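Local coordinates for SusD-like protein BACOVA_02651 (Bacteroides ovatus, PDB 5E75), which binds polysaccharide at the surface of the cell and probably captures xyloglucan before its transport into the periplasm for degradation, at residues Gly74-Phe79 against Arg126-Val131; Val65-Glu70 against Phe494-Glu499; Tyr121-Arg126 against Asn421-Val426. All coordinates share one frame; numbering follows the deposited sequence.

Contact 1 of 3, residues Gly74-Phe79 against Arg126-Val131. With EDO (1,2-ethanediol), chain C; EDO (1,2-ethanediol), chain D.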
loop_
_atom_site.group_PDB
_atom_site.type_symbol
_atom_site.label_atom_id
_atom_site.label_comp_id
_atom_site.label_asym_id
_atom_site.label_seq_id
_atom_site.Cartn_x
_atom_site.Cartn_y
_atom_site.Cartn_z
ATOM N N GLY A 74 -12.817 -10.904 1.887
ATOM C CA GLY A 74 -11.691 -10.908 2.800
ATOM C C GLY A 74 -11.259 -9.493 3.150
ATOM O O GLY A 74 -10.999 -9.180 4.308
ATOM N N ALA A 75 -11.159 -8.622 2.146
ATOM C CA ALA A 75 -10.732 -7.242 2.402
ATOM C C ALA A 75 -11.745 -6.504 3.280
ATOM O O ALA A 75 -11.371 -5.846 4.247
ATOM C CB ALA A 75 -10.505 -6.496 1.085
ATOM N N TRP A 76 -13.016 -6.665 2.936
ATOM C CA TRP A 76 -14.126 -6.058 3.684
ATOM C C TRP A 76 -14.071 -6.518 5.129
ATOM O O TRP A 76 -14.127 -5.705 6.046
ATOM C CB TRP A 76 -15.452 -6.446 3.036
ATOM C CG TRP A 76 -16.731 -5.831 3.624
ATOM C CD1 TRP A 76 -17.536 -6.367 4.590
ATOM C CD2 TRP A 76 -17.353 -4.596 3.227
ATOM N NE1 TRP A 76 -18.612 -5.543 4.810
ATOM C CE2 TRP A 76 -18.517 -4.445 3.995
ATOM C CE3 TRP A 76 -17.030 -3.601 2.293
ATOM C CZ2 TRP A 76 -19.358 -3.336 3.867
ATOM C CZ3 TRP A 76 -17.860 -2.499 2.184
ATOM C CH2 TRP A 76 -19.014 -2.385 2.949
ATOM N N SER A 77 -13.929 -7.825 5.329
ATOM C CA SER A 77 -13.775 -8.380 6.675
ATOM C C SER A 77 -12.574 -7.807 7.412
ATOM O O SER A 77 -12.673 -7.453 8.585
ATOM C CB SER A 77 -13.631 -9.912 6.625
ATOM O OG SER A 77 -13.443 -10.448 7.943
ATOM N N GLY A 78 -11.428 -7.739 6.739
ATOM C CA GLY A 78 -10.222 -7.220 7.347
ATOM C C GLY A 78 -10.316 -5.777 7.775
ATOM O O GLY A 78 -9.981 -5.430 8.906
ATOM N N PHE A 79 -10.788 -4.905 6.873
ATOM C CA PHE A 79 -10.884 -3.508 7.217
ATOM C C PHE A 79 -11.899 -3.322 8.341
ATOM O O PHE A 79 -11.643 -2.542 9.257
ATOM C CB PHE A 79 -11.265 -2.660 5.998
ATOM C CG PHE A 79 -10.223 -2.650 4.903
ATOM C CD1 PHE A 79 -8.896 -2.324 5.163
ATOM C CD2 PHE A 79 -10.574 -2.964 3.613
ATOM C CE1 PHE A 79 -7.936 -2.320 4.137
ATOM C CE2 PHE A 79 -9.626 -2.967 2.595
ATOM C CZ PHE A 79 -8.314 -2.639 2.862
ATOM N N ARG A 126 -11.195 4.222 -1.084
ATOM C CA ARG A 126 -10.539 4.132 -2.383
ATOM C C ARG A 126 -10.615 2.699 -2.954
ATOM O O ARG A 126 -9.763 2.335 -3.788
ATOM C CB ARG A 126 -9.056 4.621 -2.248
ATOM C CG ARG A 126 -8.841 6.128 -1.674
ATOM C CD ARG A 126 -7.353 6.483 -1.262
ATOM N NE ARG A 126 -6.898 5.724 -0.112
ATOM C CZ ARG A 126 -5.642 5.575 0.243
ATOM N NH1 ARG A 126 -4.664 6.118 -0.485
ATOM N NH2 ARG A 126 -5.337 4.811 1.280
ATOM N N ILE A 127 -11.575 1.889 -2.467
ATOM C CA ILE A 127 -11.951 0.574 -3.012
ATOM C C ILE A 127 -13.435 0.563 -3.378
ATOM O O ILE A 127 -13.793 0.315 -4.533
ATOM C CB ILE A 127 -11.688 -0.594 -2.000
ATOM C CG1 ILE A 127 -10.206 -0.728 -1.713
ATOM C CG2 ILE A 127 -12.261 -1.936 -2.534
ATOM C CD1 ILE A 127 -9.886 -1.559 -0.458
ATOM N N TRP A 128 -14.289 0.860 -2.402
ATOM C CA TRP A 128 -15.743 0.861 -2.574
ATOM C C TRP A 128 -16.358 2.262 -2.670
ATOM O O TRP A 128 -17.409 2.423 -3.295
ATOM C CB TRP A 128 -16.432 0.116 -1.416
ATOM C CG TRP A 128 -16.150 -1.353 -1.432
ATOM C CD1 TRP A 128 -16.723 -2.271 -2.258
ATOM C CD2 TRP A 128 -15.211 -2.068 -0.621
ATOM N NE1 TRP A 128 -16.194 -3.521 -2.021
ATOM C CE2 TRP A 128 -15.274 -3.426 -1.008
ATOM C CE3 TRP A 128 -14.323 -1.698 0.394
ATOM C CZ2 TRP A 128 -14.470 -4.403 -0.437
ATOM C CZ3 TRP A 128 -13.543 -2.676 0.978
ATOM C CH2 TRP A 128 -13.620 -4.015 0.560
ATOM N N GLY A 129 -15.714 3.264 -2.069
ATOM C CA GLY A 129 -16.284 4.604 -1.993
ATOM C C GLY A 129 -17.149 4.708 -0.748
ATOM O O GLY A 129 -16.617 4.663 0.350
ATOM N N PRO A 130 -18.482 4.813 -0.896
ATOM C CA PRO A 130 -19.337 4.798 0.290
ATOM C C PRO A 130 -19.143 3.519 1.085
ATOM O O PRO A 130 -19.046 2.426 0.513
ATOM C CB PRO A 130 -20.757 4.869 -0.301
ATOM C CG PRO A 130 -20.579 5.484 -1.657
ATOM C CD PRO A 130 -19.263 4.966 -2.140
ATOM N N VAL A 131 -19.086 3.648 2.404
ATOM C CA VAL A 131 -19.041 2.487 3.298
ATOM C C VAL A 131 -19.818 2.836 4.567
ATOM O O VAL A 131 -20.238 3.985 4.727
ATOM C CB VAL A 131 -17.585 2.050 3.646
ATOM C CG1 VAL A 131 -16.893 1.438 2.423
ATOM C CG2 VAL A 131 -16.783 3.205 4.204
HETATM C C1 EDO C . -3.027 5.518 4.057
HETATM O O1 EDO C . -2.717 5.365 2.675
HETATM C C2 EDO C . -3.641 4.242 4.619
HETATM O O2 EDO C . -5.053 4.207 4.399
HETATM C C1 EDO D . -20.103 -3.919 7.810
HETATM O O1 EDO D . -20.430 -5.097 7.066
HETATM C C2 EDO D . -19.976 -4.254 9.280
HETATM O O2 EDO D . -19.212 -5.458 9.419
#

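Contact 2 of 3, residues Val65-Glu70 against Phe494-Glu499. With TRS (2-amino-2-hydroxymethyl-propane-1,3-diol), chain G.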
loop_
_atom_site.group_PDB
_atom_site.type_symbol
_atom_site.label_atom_id
_atom_site.label_comp_id
_atom_site.label_asym_id
_atom_site.label_seq_id
_atom_site.Cartn_x
_atom_site.Cartn_y
_atom_site.Cartn_z
ATOM N N VAL A 65 -13.602 -8.168 -12.182
ATOM C CA VAL A 65 -13.933 -8.728 -10.874
ATOM C C VAL A 65 -15.447 -8.885 -10.703
ATOM O O VAL A 65 -16.217 -8.015 -11.099
ATOM C CB VAL A 65 -13.383 -7.844 -9.740
ATOM C CG1 VAL A 65 -13.684 -8.461 -8.362
ATOM C CG2 VAL A 65 -11.896 -7.640 -9.894
ATOM N N THR A 66 -15.860 -10.013 -10.133
ATOM C CA THR A 66 -17.267 -10.242 -9.812
ATOM C C THR A 66 -17.492 -10.073 -8.316
ATOM O O THR A 66 -16.559 -10.139 -7.512
ATOM C CB THR A 66 -17.744 -11.644 -10.202
ATOM O OG1 THR A 66 -17.261 -12.599 -9.250
ATOM C CG2 THR A 66 -17.264 -12.027 -11.591
ATOM N N ALA A 67 -18.747 -9.856 -7.944
ATOM C CA ALA A 67 -19.109 -9.629 -6.548
ATOM C C ALA A 67 -18.844 -10.826 -5.644
ATOM O O ALA A 67 -18.773 -10.656 -4.421
ATOM C CB ALA A 67 -20.560 -9.221 -6.449
ATOM N N LEU A 68 -18.695 -12.018 -6.224
ATOM C CA LEU A 68 -18.412 -13.227 -5.443
ATOM C C LEU A 68 -16.939 -13.414 -5.073
ATOM O O LEU A 68 -16.595 -14.311 -4.308
ATOM C CB LEU A 68 -18.880 -14.473 -6.203
ATOM C CG LEU A 68 -20.299 -14.959 -5.914
ATOM C CD1 LEU A 68 -20.596 -16.147 -6.812
ATOM C CD2 LEU A 68 -20.505 -15.344 -4.436
ATOM N N ASP A 69 -16.071 -12.566 -5.605
ATOM C CA ASP A 69 -14.641 -12.726 -5.410
ATOM C C ASP A 69 -14.246 -12.753 -3.922
ATOM O O ASP A 69 -14.614 -11.862 -3.136
ATOM C CB ASP A 69 -13.906 -11.603 -6.132
ATOM C CG ASP A 69 -12.465 -11.924 -6.385
ATOM O OD1 ASP A 69 -11.675 -11.898 -5.423
ATOM O OD2 ASP A 69 -12.117 -12.187 -7.565
ATOM N N GLU A 70 -13.475 -13.766 -3.545
ATOM C CA GLU A 70 -13.073 -13.953 -2.149
ATOM C C GLU A 70 -12.198 -12.806 -1.641
ATOM O O GLU A 70 -12.162 -12.521 -0.448
ATOM C CB GLU A 70 -12.351 -15.298 -1.974
ATOM C CG GLU A 70 -11.021 -15.421 -2.714
ATOM C CD GLU A 70 -11.160 -16.029 -4.106
ATOM O OE1 GLU A 70 -12.259 -15.938 -4.703
ATOM O OE2 GLU A 70 -10.164 -16.607 -4.597
ATOM N N PHE A 494 -14.372 1.571 -9.071
ATOM C CA PHE A 494 -14.721 1.141 -7.727
ATOM C C PHE A 494 -15.276 -0.274 -7.783
ATOM O O PHE A 494 -16.025 -0.634 -8.696
ATOM C CB PHE A 494 -15.692 2.137 -7.100
ATOM C CG PHE A 494 -15.041 3.447 -6.730
ATOM C CD1 PHE A 494 -14.835 4.460 -7.656
ATOM C CD2 PHE A 494 -14.597 3.640 -5.438
ATOM C CE1 PHE A 494 -14.222 5.642 -7.276
ATOM C CE2 PHE A 494 -14.009 4.799 -5.053
ATOM C CZ PHE A 494 -13.802 5.810 -5.976
ATOM N N LEU A 495 -14.875 -1.092 -6.817
ATOM C CA LEU A 495 -15.248 -2.500 -6.775
ATOM C C LEU A 495 -16.644 -2.704 -6.188
ATOM O O LEU A 495 -17.134 -1.872 -5.453
ATOM C CB LEU A 495 -14.199 -3.264 -5.967
ATOM C CG LEU A 495 -12.903 -3.452 -6.776
ATOM C CD1 LEU A 495 -11.656 -3.692 -5.926
ATOM C CD2 LEU A 495 -13.078 -4.580 -7.776
ATOM N N PRO A 496 -17.306 -3.818 -6.542
ATOM C CA PRO A 496 -18.639 -4.094 -6.009
ATOM C C PRO A 496 -18.572 -4.505 -4.545
ATOM O O PRO A 496 -17.542 -5.001 -4.079
ATOM C CB PRO A 496 -19.133 -5.254 -6.876
ATOM C CG PRO A 496 -17.917 -5.914 -7.368
ATOM C CD PRO A 496 -16.845 -4.857 -7.472
ATOM N N TYR A 497 -19.661 -4.279 -3.814
ATOM C CA TYR A 497 -19.762 -4.769 -2.438
ATOM C C TYR A 497 -19.780 -6.293 -2.486
ATOM O O TYR A 497 -20.291 -6.874 -3.441
ATOM C CB TYR A 497 -21.004 -4.188 -1.742
ATOM C CG TYR A 497 -20.923 -2.684 -1.635
ATOM C CD1 TYR A 497 -20.039 -2.082 -0.752
ATOM C CD2 TYR A 497 -21.679 -1.875 -2.457
ATOM C CE1 TYR A 497 -19.935 -0.701 -0.668
ATOM C CE2 TYR A 497 -21.577 -0.500 -2.392
ATOM C CZ TYR A 497 -20.695 0.080 -1.507
ATOM O OH TYR A 497 -20.601 1.449 -1.478
ATOM N N PRO A 498 -19.193 -6.950 -1.479
ATOM C CA PRO A 498 -19.105 -8.411 -1.551
ATOM C C PRO A 498 -20.489 -9.043 -1.484
ATOM O O PRO A 498 -21.292 -8.641 -0.649
ATOM C CB PRO A 498 -18.287 -8.780 -0.301
ATOM C CG PRO A 498 -17.630 -7.501 0.152
ATOM C CD PRO A 498 -18.562 -6.409 -0.261
ATOM N N GLU A 499 -20.762 -10.012 -2.345
ATOM C CA GLU A 499 -22.109 -10.557 -2.488
ATOM C C GLU A 499 -22.669 -11.093 -1.179
ATOM O O GLU A 499 -23.829 -10.839 -0.868
ATOM C CB GLU A 499 -22.160 -11.648 -3.567
ATOM C CG GLU A 499 -23.550 -12.279 -3.703
ATOM C CD GLU A 499 -23.701 -13.152 -4.932
ATOM O OE1 GLU A 499 -23.383 -12.684 -6.044
ATOM O OE2 GLU A 499 -24.150 -14.307 -4.784
HETATM C C TRS G . -17.213 -3.952 -12.161
HETATM C C1 TRS G . -17.115 -5.326 -11.527
HETATM C C2 TRS G . -16.037 -3.581 -13.100
HETATM C C3 TRS G . -17.335 -2.828 -11.168
HETATM N N TRS G . -18.319 -4.018 -13.110
HETATM O O1 TRS G . -15.935 -5.373 -10.778
HETATM O O2 TRS G . -15.664 -4.542 -14.005
HETATM O O3 TRS G . -16.057 -2.496 -10.616
#

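Contact 3 of 3, residues Tyr121-Arg126 against Asn421-Val426. With EDO (1,2-ethanediol), chain C.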
loop_
_atom_site.group_PDB
_atom_site.type_symbol
_atom_site.label_atom_id
_atom_site.label_comp_id
_atom_site.label_asym_id
_atom_site.label_seq_id
_atom_site.Cartn_x
_atom_site.Cartn_y
_atom_site.Cartn_z
ATOM N N TYR A 121 -10.627 3.046 7.029
ATOM C CA TYR A 121 -11.642 3.750 6.256
ATOM C C TYR A 121 -11.040 4.425 5.028
ATOM O O TYR A 121 -11.683 4.480 3.991
ATOM C CB TYR A 121 -12.454 4.737 7.113
ATOM C CG TYR A 121 -13.596 4.090 7.846
ATOM C CD1 TYR A 121 -14.613 3.461 7.157
ATOM C CD2 TYR A 121 -13.655 4.073 9.236
ATOM C CE1 TYR A 121 -15.660 2.846 7.807
ATOM C CE2 TYR A 121 -14.708 3.464 9.896
ATOM C CZ TYR A 121 -15.710 2.851 9.186
ATOM O OH TYR A 121 -16.758 2.230 9.854
ATOM N N PHE A 122 -9.810 4.921 5.118
ATOM C CA PHE A 122 -9.189 5.568 3.960
ATOM C C PHE A 122 -8.887 4.557 2.863
ATOM O O PHE A 122 -9.053 4.862 1.667
ATOM C CB PHE A 122 -7.942 6.347 4.396
ATOM C CG PHE A 122 -7.340 7.266 3.333
ATOM C CD1 PHE A 122 -8.114 8.036 2.472
ATOM C CD2 PHE A 122 -5.975 7.395 3.255
ATOM C CE1 PHE A 122 -7.507 8.876 1.549
ATOM C CE2 PHE A 122 -5.374 8.239 2.331
ATOM C CZ PHE A 122 -6.139 8.968 1.493
ATOM N N TYR A 123 -8.477 3.337 3.214
ATOM C CA TYR A 123 -8.372 2.287 2.208
ATOM C C TYR A 123 -9.747 1.981 1.599
ATOM O O TYR A 123 -9.908 1.925 0.370
ATOM C CB TYR A 123 -7.791 1.011 2.803
ATOM C CG TYR A 123 -6.297 1.023 3.093
ATOM C CD1 TYR A 123 -5.366 1.378 2.128
ATOM C CD2 TYR A 123 -5.823 0.627 4.342
ATOM C CE1 TYR A 123 -4.027 1.355 2.402
ATOM C CE2 TYR A 123 -4.472 0.593 4.627
ATOM C CZ TYR A 123 -3.570 0.953 3.645
ATOM O OH TYR A 123 -2.204 0.937 3.894
ATOM N N MET A 124 -10.753 1.770 2.446
ATOM C CA MET A 124 -12.089 1.416 1.947
ATOM C C MET A 124 -12.680 2.468 1.018
ATOM O O MET A 124 -13.345 2.142 0.025
ATOM C CB MET A 124 -13.052 1.166 3.094
ATOM C CG MET A 124 -12.750 -0.131 3.827
ATOM S SD MET A 124 -14.137 -0.785 4.768
ATOM C CE MET A 124 -13.880 0.088 6.264
ATOM N N LEU A 125 -12.417 3.736 1.325
ATOM C CA LEU A 125 -12.907 4.859 0.535
ATOM C C LEU A 125 -12.385 4.790 -0.907
ATOM O O LEU A 125 -13.054 5.251 -1.832
ATOM C CB LEU A 125 -12.463 6.151 1.202
ATOM C CG LEU A 125 -12.837 7.481 0.540
ATOM C CD1 LEU A 125 -14.350 7.638 0.389
ATOM C CD2 LEU A 125 -12.291 8.626 1.341
ATOM N N ARG A 126 -11.195 4.222 -1.084
ATOM C CA ARG A 126 -10.539 4.132 -2.383
ATOM C C ARG A 126 -10.615 2.699 -2.954
ATOM O O ARG A 126 -9.763 2.335 -3.788
ATOM C CB ARG A 126 -9.056 4.621 -2.248
ATOM C CG ARG A 126 -8.841 6.128 -1.674
ATOM C CD ARG A 126 -7.353 6.483 -1.262
ATOM N NE ARG A 126 -6.898 5.724 -0.112
ATOM C CZ ARG A 126 -5.642 5.575 0.243
ATOM N NH1 ARG A 126 -4.664 6.118 -0.485
ATOM N NH2 ARG A 126 -5.337 4.811 1.280
ATOM N N ASN A 421 -0.132 1.430 -4.753
ATOM C CA ASN A 421 -0.306 2.181 -5.982
ATOM C C ASN A 421 -1.753 2.256 -6.434
ATOM O O ASN A 421 -2.158 3.278 -6.967
ATOM C CB ASN A 421 0.589 1.641 -7.106
ATOM C CG ASN A 421 2.053 2.015 -6.941
ATOM O OD1 ASN A 421 2.396 3.008 -6.289
ATOM N ND2 ASN A 421 2.915 1.227 -7.550
ATOM N N TRP A 422 -2.550 1.213 -6.225
ATOM C CA TRP A 422 -3.928 1.269 -6.712
ATOM C C TRP A 422 -4.717 2.369 -6.007
ATOM O O TRP A 422 -5.502 3.081 -6.624
ATOM C CB TRP A 422 -4.666 -0.062 -6.588
ATOM C CG TRP A 422 -6.113 0.098 -7.004
ATOM C CD1 TRP A 422 -7.222 -0.131 -6.240
ATOM C CD2 TRP A 422 -6.591 0.551 -8.282
ATOM N NE1 TRP A 422 -8.368 0.152 -6.959
ATOM C CE2 TRP A 422 -8.001 0.572 -8.215
ATOM C CE3 TRP A 422 -5.968 0.946 -9.469
ATOM C CZ2 TRP A 422 -8.781 0.983 -9.286
ATOM C CZ3 TRP A 422 -6.742 1.353 -10.523
ATOM C CH2 TRP A 422 -8.136 1.351 -10.437
ATOM N N TYR A 423 -4.530 2.490 -4.696
ATOM C CA TYR A 423 -5.273 3.491 -3.935
ATOM C C TYR A 423 -4.959 4.891 -4.437
ATOM O O TYR A 423 -5.850 5.740 -4.515
ATOM C CB TYR A 423 -4.963 3.361 -2.434
ATOM C CG TYR A 423 -5.317 2.000 -1.861
ATOM C CD1 TYR A 423 -6.636 1.675 -1.645
ATOM C CD2 TYR A 423 -4.344 1.076 -1.478
ATOM C CE1 TYR A 423 -6.996 0.460 -1.103
ATOM C CE2 TYR A 423 -4.698 -0.172 -0.979
ATOM C CZ TYR A 423 -6.031 -0.453 -0.788
ATOM O OH TYR A 423 -6.482 -1.644 -0.248
ATOM N N ASP A 424 -3.699 5.137 -4.781
ATOM C CA ASP A 424 -3.307 6.418 -5.349
ATOM C C ASP A 424 -3.960 6.630 -6.720
ATOM O O ASP A 424 -4.370 7.743 -7.040
ATOM C CB ASP A 424 -1.795 6.518 -5.497
ATOM C CG ASP A 424 -1.078 6.540 -4.190
ATOM O OD1 ASP A 424 -1.713 6.832 -3.173
ATOM O OD2 ASP A 424 0.150 6.298 -4.220
ATOM N N MET A 425 -4.060 5.579 -7.526
ATOM C CA MET A 425 -4.697 5.686 -8.835
ATOM C C MET A 425 -6.192 6.000 -8.715
ATOM O O MET A 425 -6.718 6.749 -9.538
ATOM C CB MET A 425 -4.468 4.432 -9.674
ATOM C CG MET A 425 -3.057 4.319 -10.166
ATOM S SD MET A 425 -2.762 2.773 -11.008
ATOM C CE MET A 425 -1.052 3.006 -11.516
ATOM N N VAL A 426 -6.879 5.453 -7.710
ATOM C CA VAL A 426 -8.286 5.794 -7.506
ATOM C C VAL A 426 -8.432 7.270 -7.131
ATOM O O VAL A 426 -9.323 7.963 -7.646
ATOM C CB VAL A 426 -8.956 4.881 -6.450
ATOM C CG1 VAL A 426 -10.379 5.318 -6.188
ATOM C CG2 VAL A 426 -8.913 3.429 -6.928
HETATM C C1 EDO C . -3.027 5.518 4.057
HETATM O O1 EDO C . -2.717 5.365 2.675
HETATM C C2 EDO C . -3.641 4.242 4.619
HETATM O O2 EDO C . -5.053 4.207 4.399
HETATM O O HOH W 1 -4.324 8.867 -2.311
#

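Contact 1 of 3, residues Gly74-Phe79 against Arg126-Val131
Trp76 and Trp128 meet in a T-shaped (edge-to-face) stack that fastens helix 70-95 to the loop leaving helix 103-125, two consecutive helices of the alpha-helical SusD fold. The six-membered rings stand almost perpendicular, their planes at 89° and their centroids 4.9 Å apart. Trp76 supplies the edge: its CE3 points at the middle of the Trp128 face and lies 3.7 Å from Trp128 CE2. With CG anti to the backbone N (chi1 -176°), the Trp76 indole swings off the helix toward the loop, although its CB does not point there. The other face of the Trp128 indole is occupied by Ile127 CG2 from its own segment, which leaves the ring sandwiched between a methyl group and an aromatic edge.

Aliphatic and ring-edge contacts extend the seam. Ala75 CB sits 4.0 Å from Trp128 CH2, Phe79 CD2 approaches the Trp128 rim at CZ3, and Val131 CG1 touches Trp76 CZ3. Phe79 and Ile127 approach from opposite directions, and Phe79 CE2 comes within 3.4 Å of Ile127 CD1, a snug fit in a wholly buried interface.

Polar bonds serve the rims of the indoles rather than the joint between them. Trp128 NE1 donates to the carbonyl of Pro496, which ties this ring to a third part of the chain and probably limits its rotation. The pyrrole edge of Trp76 instead meets a 1,2-ethanediol, probably from the crystallisation liquor: Trp76 NE1 donates to its O1 over 2.9 Å, with an N-H...O angle of 149°.

Contact 2 of 3, residues Val65-Glu70 against Phe494-Glu499
Segments 65-70 and 494-499 run side by side in nearly the same direction, 19° apart end to end, and are joined by one backbone hydrogen bond, from Glu499 N to Ala67 O (2.9 Å). A type I beta turn from Thr66 to Asp69 presents the Ala67 carbonyl, and the donor is the first residue of helix 499-504, directly after the N-cap position held by Pro498. The N-H points fairly straight at the oxygen, but the donor stands above the carbonyl plane, 43° out of it. The contact thus pairs two loops that each lead into a helix of the SusD fold. Asp69 is the N-cap of the other, helix 70-95, and its OD1 accepts from Asn71 N.

Apolar side chains pack between the loops. Val65 and Leu495 cross at about a right angle, and a single methyl, Leu495 CD2, rests against the branch point of the valine, 3.8 Å from Val65 CB and near both of its methyls. Leu72 and Phe60 pack round this pair. Farther along, Ala67 abuts the CG corner of the Pro496 ring, its CA 4.0 Å from Pro496 CG, while its CB faces Tyr497 O and Glu499 CB.

At the outer end the Glu499 side chain runs extended, its CG anti to the backbone N (chi1 178°), and its carboxylate lies across the tip of Leu68: Glu499 OE2 is 3.8 Å from Leu68 CD2. At the opposite end a Tris molecule, probably from the crystallisation liquor, lies beside both loops; its placing against Val65 O is doubtful, but its O3 donates to the carbonyl of Phe494, with 2.7 Å between Tris O3 and Phe494 O.

Contact 3 of 3, residues Tyr121-Arg126 against Asn421-Val426
Arg126 and Tyr423 lie across one another at about a right angle where the end of helix 103-125 meets the start of helix 421-431. This buried helix-to-helix junction of the SusD fold joins the N-terminal starch-binding-associating family region to the SusD family region. The guanidinium is layered between two residues. Phe122 CE2 lies over the centre of one face in a cation-pi contact, while Tyr423 CB covers the opposite face nearer its rim, 3.4 Å from Arg126 NH1. A bend at chi3 (-67°) turns the side chain back along the helix it follows, where Arg126 NE donates to Phe122 O over 2.9 Å. The acceptor lies close to the guanidinium plane and the N-H...O angle is 166°, although NE stands well above the plane of the Phe122 carbonyl; this bond helps fix the rotation of the group between its two covers. Arg126 NH2 donates to O1 of a 1,2-ethanediol that also lies over one face of Tyr123.

The rings of Tyr123 and Tyr423 meet obliquely, with planes at 49°. Tyr123 CD1 sits over the centre of the Tyr423 ring, 3.5 Å from Tyr423 CZ, and Arg126 CB lies at the edge of the same ring. Beyond the rings, the Tyr423 hydroxyl is hydrogen-bonded to that of Tyr35.

Ion pairing plays a looser part. Asp424 OD1 stands 4.1 Å from Arg126 NH1, too far for a salt bridge, and a water joins them only by weak bonds; OD2 of Asp424 is held by Arg411. The buried Arg126 O has no hydrogen-bonding partner and is approached by Val426 CG2 at 3.4 Å.

Around this junction, Phe122 reaches helices 151-168 and 180-195, Met124 packs on helix 70-95, and Phe494, in the loop after helix 490-493, covers Val426.

Overall arrangement
Contacts 1 and 3 are buried and share Arg126, whereas contact 2 lies farther from the chain centre and is partly exposed. The end of helix 103-125 is their common element: contact 1 joins the loop beyond it to helix 70-95, its near neighbour in sequence, and contact 3 joins it to distant helix 421-431. Contacts 2 and 3 both join the N-terminal and SusD family regions, contact 2 through loops. Chemistry follows place: aromatic and apolar in contact 1, a layered cation with tyrosines in contact 3, a backbone hydrogen bond with aliphatic packing in contact 2. Tyr497 OH and Pro130 O link contacts 1 and 2, while Phe494 of contact 2 packs against Val426 of contact 3.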